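Local coordinates for protein AbyA5 (Verrucosispora maris, PDB 4YWF) that probably acts as an esterase-like lyase of the alpha/beta hydrolase superfamily, eliminating acetate during spirotetronate biosynthesis, at residues L216-H221 / A244-D249; K250-A255 / I306-D311; R266-T271 / F276-N281. The protein carries 4 engineered substitutions. One frame throughout, in Å; residues are numbered along the deposited sequence.

Contact 1. Residues L216-H221 / A244-D249; sequences LSFSGH and AAFFTD
F218 and F246 meet as an offset edge-to-face pair, their centroids 5.3 Å apart and their planes at 81°. F218 supplies the edge: its CE2 lies 3.6 Å from CE2 of F246. H221 and F247 make the second aromatic pair, approaching from opposite directions. F247 CZ stands 3.6 Å above the imidazole plane, over its centre, and the nearest atoms are H221 CD2 and F247 CE2 at 3.5 Å; the two planes meet obliquely. The imidazole reaches F247 because CG of H221 is anti to the backbone N (chi1 167°), and its NE2 donates to the backbone O of W282. ND1 of H221 is buried with no partner. With a leucine in place of H221, the W282 carbonyl would probably lose this donor and F247 the flat face on which its end rests.

F218 and H221 stand on the helix that follows a sharp turn at S217, whose positive phi (53°) between strand 207-215 and helix 218-226 is consistent with the nucleophile elbow of the alpha/beta hydrolase fold. G220 N bonds S217 O at 2.7 Å, and a CB on G220 would clash with that oxygen.

Further out, F246 presents its edge to a face of F247, and L264 touches F218 and F246 alike. Within the short helix 245-248, F247 N and T248 OG1 reach A244 O from opposite faces of its plane. D311 holds the start of that turn through hydrogen bonds to A244 N and F246 N.

Contact 2. Residues K250-A255 / I306-D311; sequences KEWQAA and IIPPAD
W252 lies with one face of its indole against P308 while its pyrrole N-H bonds the backbone O of I306. The bond from NE1 to I306 O is 2.8 Å long and fairly straight, the N-H...O angle being 160°. The oxygen lies close to the indole plane, whereas the nitrogen sits well above the carbonyl plane, so neither lone pair is addressed directly. P308 CG stands over the five-membered ring, 3.6 Å from its centroid and 10° off the normal, a CH-pi contact; P308 CB is likewise above the indole face. Bond and proline together should limit both tilt and slide of the ring, which a fully trans first torsion (chi1 -180°) carries out from the helix to the loop. At the inner part of the six-membered ring, CZ2 approaches I307 C to 3.5 Å.

Packing slackens toward the outer rim of the indole. There W252 CZ3 comes only within 4.3 Å of P309 CD; P309 is exposed, and the indole itself is only partly buried. The side chains of I306 and I307 turn their CB atoms away from the helix, leaving their backbone to do the touching. A weak bond, 3.3 Å from K250 NZ to Q253 OE1, spans one turn on the helix's other flank.

D304 holds the loop through OD1, which accepts from I306 N and I307 N. At the helix start, D249 OD1 caps W252 N. Helix 250-255 belongs to the excursion between strands 233-239 and 296-301, where this fold commonly carries its cap, and W252 ties it to the loop joining strand 296-301 to helix 310-318.

Contact 3. Residues R266-T271 / F276-N281; sequences RLTQTT and FDHVRN
Both segments leave a helix near the point where T270 and H278 come closest, their CA atoms 7.7 Å apart; Q269, with a positive phi of 62°, closes helix 258-268 in a Schellman motif. The contact is carried by T270, T268 and H278. T270 CG2 lies over one face of the H278 imidazole, 3.8 Å from its centroid and 15° off the normal, a CH-pi contact in which the methyl is shifted somewhat toward the rim. With chi1 at -175°, the H278 side chain points its ring away from its own N and extends it from helix 275-278 across to the threonines. A second, oblique touch comes from T268 CB, 3.9 Å from CD2 of H278. Looser still is the approach of T268 CG2 to V279 CG1 at 4.5 Å.

The threonines are positioned by their hydroxyls. T270 OG1 donates to T268 OG1 over 2.7 Å, and T268 OG1 in turn bonds L264 O in the last turn of the helix; this short relay leaves the T270 methyl toward the histidine. V275 also packs on both threonines. The exit of helix 275-278, which carries H278, is held by R280, whose NH1 and backbone N reach D277 O from opposite faces of its plane.

The connection between the segments is short and includes a bond between the hydroxyls of T271 and T274. Geometrically this is a compact loop between two helices, the first of them closed by a Schellman motif, lying in the cap-like excursion between strands 233-239 and 296-301.

Contacts 1 and 2 lie in series along the chain, their centres about 10 Å apart; both segments of contact 3 fall between the two segments of contact 2, its centre about 13 Å from that of contact 1 and 16 Å from that of contact 2. All lie on one side of the chain's centre. Contact 1 joins the elbow helix 218-226 to helix 245-248, which is followed, after the N-cap residue D249, by helix 250-255 of contact 2. F246 and F247 touch F276 and V279 of contact 3, while K250 and D277 form a long, weak ion pair. The helices between strands 233-239 and 296-301 thus pack together as a cap-like layer over the probable nucleophile elbow.

Contact 1. Residues L216-H221 / A244-D249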
ATOM      1  N   LEU A 216      -3.029  -2.836   2.095  1.00 22.84           N
ATOM      2  CA  LEU A 216      -4.073  -1.787   2.042  1.00 23.91           C
ATOM      3  C   LEU A 216      -4.550  -1.430   0.602  1.00 23.32           C
ATOM      4  O   LEU A 216      -3.808  -1.561  -0.355  1.00 24.42           O
ATOM      5  CB  LEU A 216      -3.557  -0.501   2.706  1.00 27.08           C
ATOM      6  CG  LEU A 216      -3.207  -0.540   4.194  1.00 31.13           C
ATOM      7  CD1 LEU A 216      -2.076  -1.477   4.470  1.00 33.14           C
ATOM      8  CD2 LEU A 216      -2.751   0.844   4.677  1.00 36.24           C
ATOM      9  N   SER A 217      -5.797  -1.011   0.470  1.00 24.12           N
ATOM     10  CA  SER A 217      -6.334  -0.609  -0.792  1.00 25.84           C
ATOM     11  C   SER A 217      -6.139  -1.668  -1.892  1.00 26.39           C
ATOM     12  O   SER A 217      -6.297  -2.889  -1.652  1.00 26.41           O
ATOM     13  CB  SER A 217      -5.661   0.751  -1.083  1.00 30.56           C
ATOM     14  OG  SER A 217      -6.129   1.379  -2.238  1.00 31.62           O
ATOM     15  N   PHE A 218      -5.744  -1.260  -3.099  1.00 24.09           N
ATOM     16  CA  PHE A 218      -5.637  -2.186  -4.224  1.00 24.61           C
ATOM     17  C   PHE A 218      -4.759  -3.399  -3.974  1.00 24.23           C
ATOM     18  O   PHE A 218      -5.008  -4.438  -4.548  1.00 23.27           O
ATOM     19  CB  PHE A 218      -5.094  -1.470  -5.479  1.00 25.84           C
ATOM     20  CG  PHE A 218      -6.113  -0.601  -6.125  1.00 24.93           C
ATOM     21  CD1 PHE A 218      -6.455   0.612  -5.561  1.00 26.56           C
ATOM     22  CD2 PHE A 218      -6.792  -1.054  -7.250  1.00 25.19           C
ATOM     23  CE1 PHE A 218      -7.452   1.387  -6.115  1.00 27.27           C
ATOM     24  CE2 PHE A 218      -7.788  -0.304  -7.805  1.00 24.15           C
ATOM     25  CZ  PHE A 218      -8.107   0.933  -7.252  1.00 27.89           C
ATOM     26  N   SER A 219      -3.755  -3.285  -3.100  1.00 23.47           N
ATOM     27  CA  SER A 219      -2.879  -4.401  -2.863  1.00 23.30           C
ATOM     28  C   SER A 219      -3.668  -5.483  -2.111  1.00 21.68           C
ATOM     29  O   SER A 219      -3.285  -6.616  -2.109  1.00 20.34           O
ATOM     30  CB  SER A 219      -1.590  -4.011  -2.109  1.00 25.79           C
ATOM     31  OG  SER A 219      -1.794  -3.737  -0.717  1.00 23.35           O
ATOM     32  N   GLY A 220      -4.734  -5.104  -1.441  1.00 20.83           N
ATOM     33  CA  GLY A 220      -5.561  -6.053  -0.799  1.00 22.22           C
ATOM     34  C   GLY A 220      -6.262  -6.991  -1.776  1.00 21.52           C
ATOM     35  O   GLY A 220      -6.434  -8.183  -1.499  1.00 22.00           O
ATOM     36  N   HIS A 221      -6.613  -6.469  -2.931  1.00 22.88           N
ATOM     37  CA  HIS A 221      -7.157  -7.299  -3.993  1.00 23.04           C
ATOM     38  C   HIS A 221      -6.058  -8.325  -4.448  1.00 23.40           C
ATOM     39  O   HIS A 221      -6.337  -9.486  -4.740  1.00 20.95           O
ATOM     40  CB  HIS A 221      -7.588  -6.404  -5.133  1.00 25.32           C
ATOM     41  CG  HIS A 221      -7.882  -7.155  -6.394  1.00 23.83           C
ATOM     42  ND1 HIS A 221      -6.976  -7.263  -7.406  1.00 23.83           N
ATOM     43  CD2 HIS A 221      -9.010  -7.771  -6.822  1.00 24.72           C
ATOM     44  CE1 HIS A 221      -7.511  -7.950  -8.397  1.00 27.52           C
ATOM     45  NE2 HIS A 221      -8.752  -8.270  -8.064  1.00 25.87           N
ATOM     46  N   ALA A 244     -14.956  -6.818  -6.919  1.00 24.27           N
ATOM     47  CA  ALA A 244     -15.578  -7.251  -8.169  1.00 28.17           C
ATOM     48  C   ALA A 244     -16.219  -6.141  -8.931  1.00 27.43           C
ATOM     49  O   ALA A 244     -15.942  -5.934 -10.145  1.00 28.93           O
ATOM     50  CB  ALA A 244     -16.638  -8.355  -7.869  1.00 27.03           C
ATOM     51  N   ALA A 245     -17.185  -5.524  -8.258  1.00 28.14           N
ATOM     52  CA  ALA A 245     -17.870  -4.365  -8.776  1.00 29.60           C
ATOM     53  C   ALA A 245     -16.961  -3.218  -9.269  1.00 30.96           C
ATOM     54  O   ALA A 245     -17.287  -2.555 -10.267  1.00 28.86           O
ATOM     55  CB  ALA A 245     -18.843  -3.808  -7.771  1.00 29.98           C
ATOM     56  N   PHE A 246     -15.854  -2.955  -8.568  1.00 29.44           N
ATOM     57  CA  PHE A 246     -14.913  -1.968  -9.068  1.00 29.68           C
ATOM     58  C   PHE A 246     -14.504  -2.267 -10.557  1.00 28.19           C
ATOM     59  O   PHE A 246     -14.328  -1.371 -11.356  1.00 29.47           O
ATOM     60  CB  PHE A 246     -13.675  -1.899  -8.166  1.00 26.50           C
ATOM     61  CG  PHE A 246     -12.687  -0.880  -8.606  1.00 24.74           C
ATOM     62  CD1 PHE A 246     -12.880   0.437  -8.341  1.00 28.59           C
ATOM     63  CD2 PHE A 246     -11.601  -1.254  -9.381  1.00 28.15           C
ATOM     64  CE1 PHE A 246     -11.993   1.405  -8.820  1.00 28.09           C
ATOM     65  CE2 PHE A 246     -10.699  -0.311  -9.866  1.00 29.01           C
ATOM     66  CZ  PHE A 246     -10.888   1.021  -9.568  1.00 29.37           C
ATOM     67  N   PHE A 247     -14.349  -3.533 -10.890  1.00 26.90           N
ATOM     68  CA  PHE A 247     -13.761  -3.935 -12.118  1.00 28.01           C
ATOM     69  C   PHE A 247     -14.834  -4.077 -13.201  1.00 32.79           C
ATOM     70  O   PHE A 247     -14.508  -4.089 -14.349  1.00 32.11           O
ATOM     71  CB  PHE A 247     -13.037  -5.247 -11.928  1.00 27.70           C
ATOM     72  CG  PHE A 247     -11.897  -5.168 -10.977  1.00 30.26           C
ATOM     73  CD1 PHE A 247     -10.691  -4.591 -11.382  1.00 29.15           C
ATOM     74  CD2 PHE A 247     -12.003  -5.676  -9.666  1.00 28.61           C
ATOM     75  CE1 PHE A 247      -9.605  -4.503 -10.525  1.00 30.19           C
ATOM     76  CE2 PHE A 247     -10.919  -5.565  -8.813  1.00 29.57           C
ATOM     77  CZ  PHE A 247      -9.744  -4.953  -9.222  1.00 31.09           C
ATOM     78  N   THR A 248     -16.099  -4.165 -12.815  1.00 34.05           N
ATOM     79  CA  THR A 248     -17.199  -4.526 -13.739  1.00 37.15           C
ATOM     80  C   THR A 248     -18.343  -3.535 -13.778  1.00 34.59           C
ATOM     81  O   THR A 248     -19.166  -3.592 -14.680  1.00 37.00           O
ATOM     82  CB  THR A 248     -17.851  -5.898 -13.348  1.00 33.41           C
ATOM     83  OG1 THR A 248     -18.495  -5.737 -12.097  1.00 35.67           O
ATOM     84  CG2 THR A 248     -16.788  -7.042 -13.259  1.00 35.54           C
ATOM     85  N   ASP A 249     -18.443  -2.649 -12.810  1.00 32.46           N
ATOM     86  CA  ASP A 249     -19.614  -1.737 -12.770  1.00 31.27           C
ATOM     87  C   ASP A 249     -19.277  -0.487 -13.520  1.00 33.83           C
ATOM     88  O   ASP A 249     -18.554   0.369 -13.010  1.00 30.76           O
ATOM     89  CB  ASP A 249     -19.975  -1.378 -11.355  1.00 30.19           C
ATOM     90  CG  ASP A 249     -21.129  -0.419 -11.269  1.00 29.94           C
ATOM     91  OD1 ASP A 249     -21.582   0.148 -12.297  1.00 28.67           O
ATOM     92  OD2 ASP A 249     -21.590  -0.205 -10.145  1.00 29.21           O
TER

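Contact 2. Residues K250-A255 / I306-D311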
ATOM      1  N   LYS A 250     -19.802  -0.374 -14.744  1.00 37.11           N
ATOM      2  CA  LYS A 250     -19.498   0.783 -15.626  1.00 34.54           C
ATOM      3  C   LYS A 250     -20.001   2.173 -15.204  1.00 33.70           C
ATOM      4  O   LYS A 250     -19.252   3.176 -15.325  1.00 28.14           O
ATOM      5  CB  LYS A 250     -19.982   0.454 -17.056  1.00 37.44           C
ATOM      6  CG  LYS A 250     -19.164  -0.617 -17.712  1.00 40.14           C
ATOM      7  CD  LYS A 250     -17.730  -0.144 -17.932  1.00 42.24           C
ATOM      8  CE  LYS A 250     -16.960  -1.071 -18.869  1.00 47.13           C
ATOM      9  NZ  LYS A 250     -15.508  -1.264 -18.521  1.00 48.24           N
ATOM     10  N   GLU A 251     -21.224   2.276 -14.669  1.00 29.62           N
ATOM     11  CA  GLU A 251     -21.681   3.573 -14.120  1.00 30.94           C
ATOM     12  C   GLU A 251     -20.791   4.011 -12.966  1.00 32.74           C
ATOM     13  O   GLU A 251     -20.444   5.184 -12.886  1.00 34.34           O
ATOM     14  CB  GLU A 251     -23.164   3.580 -13.641  1.00 30.23           C
ATOM     15  N   TRP A 252     -20.408   3.072 -12.088  1.00 32.11           N
ATOM     16  CA  TRP A 252     -19.498   3.430 -10.967  1.00 33.58           C
ATOM     17  C   TRP A 252     -18.138   3.950 -11.506  1.00 30.06           C
ATOM     18  O   TRP A 252     -17.686   4.995 -11.120  1.00 31.11           O
ATOM     19  CB  TRP A 252     -19.226   2.243 -10.049  1.00 29.92           C
ATOM     20  CG  TRP A 252     -18.312   2.616  -8.925  1.00 29.47           C
ATOM     21  CD1 TRP A 252     -16.951   2.405  -8.854  1.00 29.42           C
ATOM     22  CD2 TRP A 252     -18.682   3.225  -7.701  1.00 29.12           C
ATOM     23  NE1 TRP A 252     -16.472   2.876  -7.661  1.00 27.12           N
ATOM     24  CE2 TRP A 252     -17.507   3.393  -6.941  1.00 26.93           C
ATOM     25  CE3 TRP A 252     -19.891   3.644  -7.160  1.00 30.40           C
ATOM     26  CZ2 TRP A 252     -17.519   3.924  -5.693  1.00 26.69           C
ATOM     27  CZ3 TRP A 252     -19.886   4.218  -5.917  1.00 31.46           C
ATOM     28  CH2 TRP A 252     -18.719   4.339  -5.194  1.00 30.60           C
ATOM     29  N   GLN A 253     -17.549   3.199 -12.420  1.00 30.99           N
ATOM     30  CA  GLN A 253     -16.294   3.597 -13.103  1.00 30.88           C
ATOM     31  C   GLN A 253     -16.320   4.995 -13.706  1.00 35.20           C
ATOM     32  O   GLN A 253     -15.352   5.760 -13.558  1.00 31.10           O
ATOM     33  CB  GLN A 253     -15.968   2.570 -14.142  1.00 31.72           C
ATOM     34  CG  GLN A 253     -15.561   1.254 -13.497  1.00 31.19           C
ATOM     35  CD  GLN A 253     -15.336   0.173 -14.498  1.00 31.11           C
ATOM     36  OE1 GLN A 253     -15.531   0.389 -15.689  1.00 32.22           O
ATOM     37  NE2 GLN A 253     -14.993  -1.028 -14.021  1.00 32.68           N
ATOM     38  N   ALA A 254     -17.449   5.364 -14.315  1.00 33.90           N
ATOM     39  CA  ALA A 254     -17.600   6.679 -14.943  1.00 32.80           C
ATOM     40  C   ALA A 254     -17.515   7.821 -13.912  1.00 34.15           C
ATOM     41  O   ALA A 254     -17.163   8.956 -14.243  1.00 35.32           O
ATOM     42  CB  ALA A 254     -18.922   6.739 -15.742  1.00 31.63           C
ATOM     43  N   ALA A 255     -17.781   7.540 -12.646  1.00 31.38           N
ATOM     44  CA  ALA A 255     -17.788   8.613 -11.621  1.00 32.11           C
ATOM     45  C   ALA A 255     -16.545   8.624 -10.703  1.00 30.86           C
ATOM     46  O   ALA A 255     -16.412   9.479  -9.896  1.00 31.17           O
ATOM     47  CB  ALA A 255     -19.040   8.492 -10.769  1.00 33.26           C
ATOM     48  N   ILE A 306     -14.319   5.550  -4.318  1.00 33.57           N
ATOM     49  CA  ILE A 306     -13.507   4.780  -5.249  1.00 31.40           C
ATOM     50  C   ILE A 306     -13.981   3.325  -5.255  1.00 26.88           C
ATOM     51  O   ILE A 306     -14.062   2.689  -6.284  1.00 24.74           O
ATOM     52  CB  ILE A 306     -12.006   4.837  -4.884  1.00 35.43           C
ATOM     53  CG1 ILE A 306     -11.561   6.223  -4.439  1.00 41.30           C
ATOM     54  CG2 ILE A 306     -11.147   4.389  -6.030  1.00 36.64           C
ATOM     55  CD1 ILE A 306     -11.976   7.370  -5.347  1.00 39.90           C
ATOM     56  N   ILE A 307     -14.280   2.805  -4.086  1.00 28.22           N
ATOM     57  CA  ILE A 307     -14.634   1.448  -3.957  1.00 26.65           C
ATOM     58  C   ILE A 307     -16.159   1.374  -3.782  1.00 27.01           C
ATOM     59  O   ILE A 307     -16.693   1.973  -2.860  1.00 29.63           O
ATOM     60  CB  ILE A 307     -13.919   0.820  -2.760  1.00 28.36           C
ATOM     61  CG1 ILE A 307     -12.406   1.122  -2.820  1.00 27.00           C
ATOM     62  CG2 ILE A 307     -14.178  -0.683  -2.707  1.00 25.07           C
ATOM     63  CD1 ILE A 307     -11.791   0.817  -4.132  1.00 28.67           C
ATOM     64  N   PRO A 308     -16.853   0.657  -4.673  1.00 27.46           N
ATOM     65  CA  PRO A 308     -18.303   0.528  -4.521  1.00 28.59           C
ATOM     66  C   PRO A 308     -18.771  -0.315  -3.309  1.00 27.77           C
ATOM     67  O   PRO A 308     -18.148  -1.333  -2.945  1.00 27.64           O
ATOM     68  CB  PRO A 308     -18.760  -0.099  -5.842  1.00 26.90           C
ATOM     69  CG  PRO A 308     -17.519  -0.451  -6.608  1.00 30.39           C
ATOM     70  CD  PRO A 308     -16.325  -0.212  -5.742  1.00 31.43           C
ATOM     71  N   PRO A 309     -19.897   0.062  -2.696  1.00 28.23           N
ATOM     72  CA  PRO A 309     -20.369  -0.623  -1.448  1.00 31.01           C
ATOM     73  C   PRO A 309     -20.610  -2.125  -1.680  1.00 27.12           C
ATOM     74  O   PRO A 309     -20.438  -2.938  -0.797  1.00 27.99           O
ATOM     75  CB  PRO A 309     -21.691   0.131  -1.070  1.00 34.29           C
ATOM     76  CG  PRO A 309     -21.887   1.184  -2.135  1.00 32.83           C
ATOM     77  CD  PRO A 309     -20.878   1.014  -3.244  1.00 31.41           C
ATOM     78  N   ALA A 310     -20.881  -2.487  -2.925  1.00 26.22           N
ATOM     79  CA  ALA A 310     -21.047  -3.888  -3.306  1.00 23.98           C
ATOM     80  C   ALA A 310     -19.779  -4.713  -3.094  1.00 22.26           C
ATOM     81  O   ALA A 310     -19.839  -5.929  -3.089  1.00 20.79           O
ATOM     82  CB  ALA A 310     -21.481  -3.990  -4.783  1.00 27.04           C
ATOM     83  N   ASP A 311     -18.615  -4.085  -2.992  1.00 23.22           N
ATOM     84  CA  ASP A 311     -17.389  -4.884  -2.901  1.00 22.45           C
ATOM     85  C   ASP A 311     -17.215  -5.409  -1.441  1.00 22.15           C
ATOM     86  O   ASP A 311     -17.192  -6.613  -1.238  1.00 23.40           O
ATOM     87  CB  ASP A 311     -16.235  -4.113  -3.509  1.00 23.88           C
ATOM     88  CG  ASP A 311     -16.148  -4.274  -5.000  1.00 25.15           C
ATOM     89  OD1 ASP A 311     -16.753  -5.205  -5.596  1.00 27.75           O
ATOM     90  OD2 ASP A 311     -15.403  -3.527  -5.605  1.00 28.57           O
TER

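Contact 3. Residues R266-T271 / F276-N281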
ATOM      1  N   ARG A 266      -1.495   4.553 -15.662  1.00 31.55           N
ATOM      2  CA  ARG A 266      -0.009   4.568 -15.654  1.00 32.07           C
ATOM      3  C   ARG A 266       0.505   3.242 -15.128  1.00 31.01           C
ATOM      4  O   ARG A 266       1.279   2.541 -15.778  1.00 27.25           O
ATOM      5  CB  ARG A 266       0.580   5.693 -14.785  1.00 38.89           C
ATOM      6  CG  ARG A 266       2.108   5.549 -14.603  1.00 43.51           C
ATOM      7  CD  ARG A 266       2.896   5.612 -15.937  1.00 49.05           C
ATOM      8  NE  ARG A 266       2.648   6.901 -16.635  1.00 47.02           N
ATOM      9  CZ  ARG A 266       3.494   7.941 -16.744  1.00 43.68           C
ATOM     10  NH1 ARG A 266       4.738   7.916 -16.241  1.00 42.13           N
ATOM     11  NH2 ARG A 266       3.066   9.032 -17.378  1.00 41.03           N
ATOM     12  N   LEU A 267       0.048   2.846 -13.943  1.00 31.38           N
ATOM     13  CA  LEU A 267       0.580   1.583 -13.400  1.00 29.80           C
ATOM     14  C   LEU A 267       0.394   0.373 -14.292  1.00 28.30           C
ATOM     15  O   LEU A 267       1.280  -0.464 -14.382  1.00 28.11           O
ATOM     16  CB  LEU A 267       0.042   1.271 -11.985  1.00 28.89           C
ATOM     17  CG  LEU A 267       0.026   2.366 -10.949  1.00 31.94           C
ATOM     18  CD1 LEU A 267      -0.587   1.805  -9.709  1.00 31.74           C
ATOM     19  CD2 LEU A 267       1.396   2.999 -10.640  1.00 35.71           C
ATOM     20  N   THR A 268      -0.787   0.229 -14.896  1.00 28.74           N
ATOM     21  CA  THR A 268      -1.028  -0.861 -15.842  1.00 27.73           C
ATOM     22  C   THR A 268      -0.400  -0.639 -17.210  1.00 30.39           C
ATOM     23  O   THR A 268      -0.392  -1.560 -18.046  1.00 30.90           O
ATOM     24  CB  THR A 268      -2.532  -1.096 -16.051  1.00 29.26           C
ATOM     25  OG1 THR A 268      -3.186   0.107 -16.546  1.00 28.03           O
ATOM     26  CG2 THR A 268      -3.151  -1.528 -14.688  1.00 29.69           C
ATOM     27  N   GLN A 269       0.094   0.579 -17.463  1.00 32.89           N
ATOM     28  CA  GLN A 269       0.674   0.929 -18.739  1.00 33.18           C
ATOM     29  C   GLN A 269      -0.380   0.801 -19.843  1.00 30.48           C
ATOM     30  O   GLN A 269      -0.159   0.195 -20.860  1.00 31.00           O
ATOM     31  CB  GLN A 269       1.900   0.067 -19.031  1.00 36.86           C
ATOM     32  CG  GLN A 269       3.039   0.441 -18.081  1.00 39.02           C
ATOM     33  CD  GLN A 269       4.177  -0.528 -18.116  1.00 41.99           C
ATOM     34  OE1 GLN A 269       4.472  -1.106 -19.149  1.00 41.67           O
ATOM     35  NE2 GLN A 269       4.825  -0.733 -16.956  1.00 49.26           N
ATOM     36  N   THR A 270      -1.526   1.425 -19.610  1.00 32.28           N
ATOM     37  CA  THR A 270      -2.604   1.476 -20.582  1.00 32.50           C
ATOM     38  C   THR A 270      -2.963   2.902 -20.678  1.00 30.86           C
ATOM     39  O   THR A 270      -2.142   3.694 -20.338  1.00 33.23           O
ATOM     40  CB  THR A 270      -3.781   0.585 -20.167  1.00 31.54           C
ATOM     41  OG1 THR A 270      -4.275   0.963 -18.885  1.00 30.19           O
ATOM     42  CG2 THR A 270      -3.342  -0.822 -20.174  1.00 32.70           C
ATOM     43  N   THR A 271      -4.171   3.238 -21.117  1.00 30.04           N
ATOM     44  CA  THR A 271      -4.661   4.609 -21.102  1.00 30.72           C
ATOM     45  C   THR A 271      -5.999   4.648 -20.344  1.00 32.06           C
ATOM     46  O   THR A 271      -6.564   3.614 -20.121  1.00 32.35           O
ATOM     47  CB  THR A 271      -4.845   5.155 -22.540  1.00 30.35           C
ATOM     48  OG1 THR A 271      -5.980   4.552 -23.157  1.00 32.12           O
ATOM     49  CG2 THR A 271      -3.615   4.847 -23.379  1.00 31.81           C
ATOM     50  N   PHE A 276     -10.172   0.415 -17.670  1.00 30.99           N
ATOM     51  CA  PHE A 276     -11.235  -0.425 -17.102  1.00 30.64           C
ATOM     52  C   PHE A 276     -11.547  -1.683 -17.889  1.00 35.65           C
ATOM     53  O   PHE A 276     -11.741  -2.741 -17.294  1.00 31.94           O
ATOM     54  CB  PHE A 276     -12.460   0.393 -16.863  1.00 32.05           C
ATOM     55  CG  PHE A 276     -12.296   1.340 -15.732  1.00 33.19           C
ATOM     56  CD1 PHE A 276     -11.948   0.856 -14.445  1.00 38.39           C
ATOM     57  CD2 PHE A 276     -12.471   2.679 -15.897  1.00 30.71           C
ATOM     58  CE1 PHE A 276     -11.764   1.717 -13.384  1.00 34.50           C
ATOM     59  CE2 PHE A 276     -12.312   3.532 -14.852  1.00 30.41           C
ATOM     60  CZ  PHE A 276     -11.954   3.066 -13.595  1.00 34.89           C
ATOM     61  N   ASP A 277     -11.500  -1.588 -19.225  1.00 34.25           N
ATOM     62  CA  ASP A 277     -11.624  -2.740 -20.062  1.00 33.18           C
ATOM     63  C   ASP A 277     -10.479  -3.625 -19.775  1.00 34.83           C
ATOM     64  O   ASP A 277     -10.612  -4.869 -19.691  1.00 35.87           O
ATOM     65  CB  ASP A 277     -11.576  -2.394 -21.560  1.00 34.58           C
ATOM     66  CG  ASP A 277     -12.888  -1.945 -22.094  1.00 37.41           C
ATOM     67  OD1 ASP A 277     -13.944  -2.074 -21.395  1.00 41.77           O
ATOM     68  OD2 ASP A 277     -12.862  -1.441 -23.226  1.00 44.58           O
ATOM     69  N   HIS A 278      -9.324  -2.996 -19.605  1.00 34.36           N
ATOM     70  CA  HIS A 278      -8.128  -3.764 -19.340  1.00 34.69           C
ATOM     71  C   HIS A 278      -8.251  -4.630 -18.055  1.00 30.07           C
ATOM     72  O   HIS A 278      -7.736  -5.736 -18.019  1.00 29.24           O
ATOM     73  CB  HIS A 278      -6.893  -2.843 -19.323  1.00 35.68           C
ATOM     74  CG  HIS A 278      -5.599  -3.580 -19.184  1.00 36.00           C
ATOM     75  ND1 HIS A 278      -5.107  -4.421 -20.154  1.00 37.06           N
ATOM     76  CD2 HIS A 278      -4.703  -3.617 -18.176  1.00 37.92           C
ATOM     77  CE1 HIS A 278      -3.971  -4.951 -19.755  1.00 35.42           C
ATOM     78  NE2 HIS A 278      -3.699  -4.475 -18.555  1.00 36.89           N
ATOM     79  N   VAL A 279      -8.933  -4.137 -17.037  1.00 28.69           N
ATOM     80  CA  VAL A 279      -8.929  -4.827 -15.715  1.00 30.23           C
ATOM     81  C   VAL A 279     -10.255  -5.574 -15.501  1.00 33.38           C
ATOM     82  O   VAL A 279     -10.516  -6.093 -14.404  1.00 32.33           O
ATOM     83  CB  VAL A 279      -8.669  -3.849 -14.549  1.00 29.40           C
ATOM     84  CG1 VAL A 279      -7.297  -3.207 -14.704  1.00 29.85           C
ATOM     85  CG2 VAL A 279      -9.731  -2.740 -14.470  1.00 29.29           C
ATOM     86  N   ARG A 280     -11.068  -5.647 -16.565  1.00 34.80           N
ATOM     87  CA  ARG A 280     -12.407  -6.239 -16.441  1.00 39.24           C
ATOM     88  C   ARG A 280     -12.347  -7.663 -15.878  1.00 38.67           C
ATOM     89  O   ARG A 280     -13.028  -7.942 -14.905  1.00 53.71           O
ATOM     90  CB  ARG A 280     -13.226  -6.126 -17.729  1.00 38.87           C
ATOM     91  CG  ARG A 280     -12.730  -6.937 -18.938  1.00 39.90           C
ATOM     92  CD  ARG A 280     -13.444  -6.483 -20.226  1.00 43.43           C
ATOM     93  NE  ARG A 280     -13.264  -7.417 -21.337  1.00 49.64           N
ATOM     94  CZ  ARG A 280     -12.189  -7.476 -22.126  1.00 54.53           C
ATOM     95  NH1 ARG A 280     -11.159  -6.652 -21.937  1.00 52.62           N
ATOM     96  NH2 ARG A 280     -12.138  -8.379 -23.108  1.00 55.21           N
ATOM     97  N   ASN A 281     -11.473  -8.520 -16.353  1.00 36.24           N
ATOM     98  CA  ASN A 281     -11.471  -9.880 -15.845  1.00 39.99           C
ATOM     99  C   ASN A 281     -10.654 -10.073 -14.561  1.00 39.14           C
ATOM    100  O   ASN A 281     -10.332 -11.186 -14.199  1.00 33.09           O
ATOM    101  CB  ASN A 281     -11.075 -10.867 -16.951  1.00 41.28           C
ATOM    102  CG  ASN A 281     -12.009 -10.759 -18.180  1.00 45.44           C
ATOM    103  OD1 ASN A 281     -13.247 -10.758 -18.056  1.00 47.47           O
ATOM    104  ND2 ASN A 281     -11.425 -10.671 -19.357  1.00 41.70           N
TER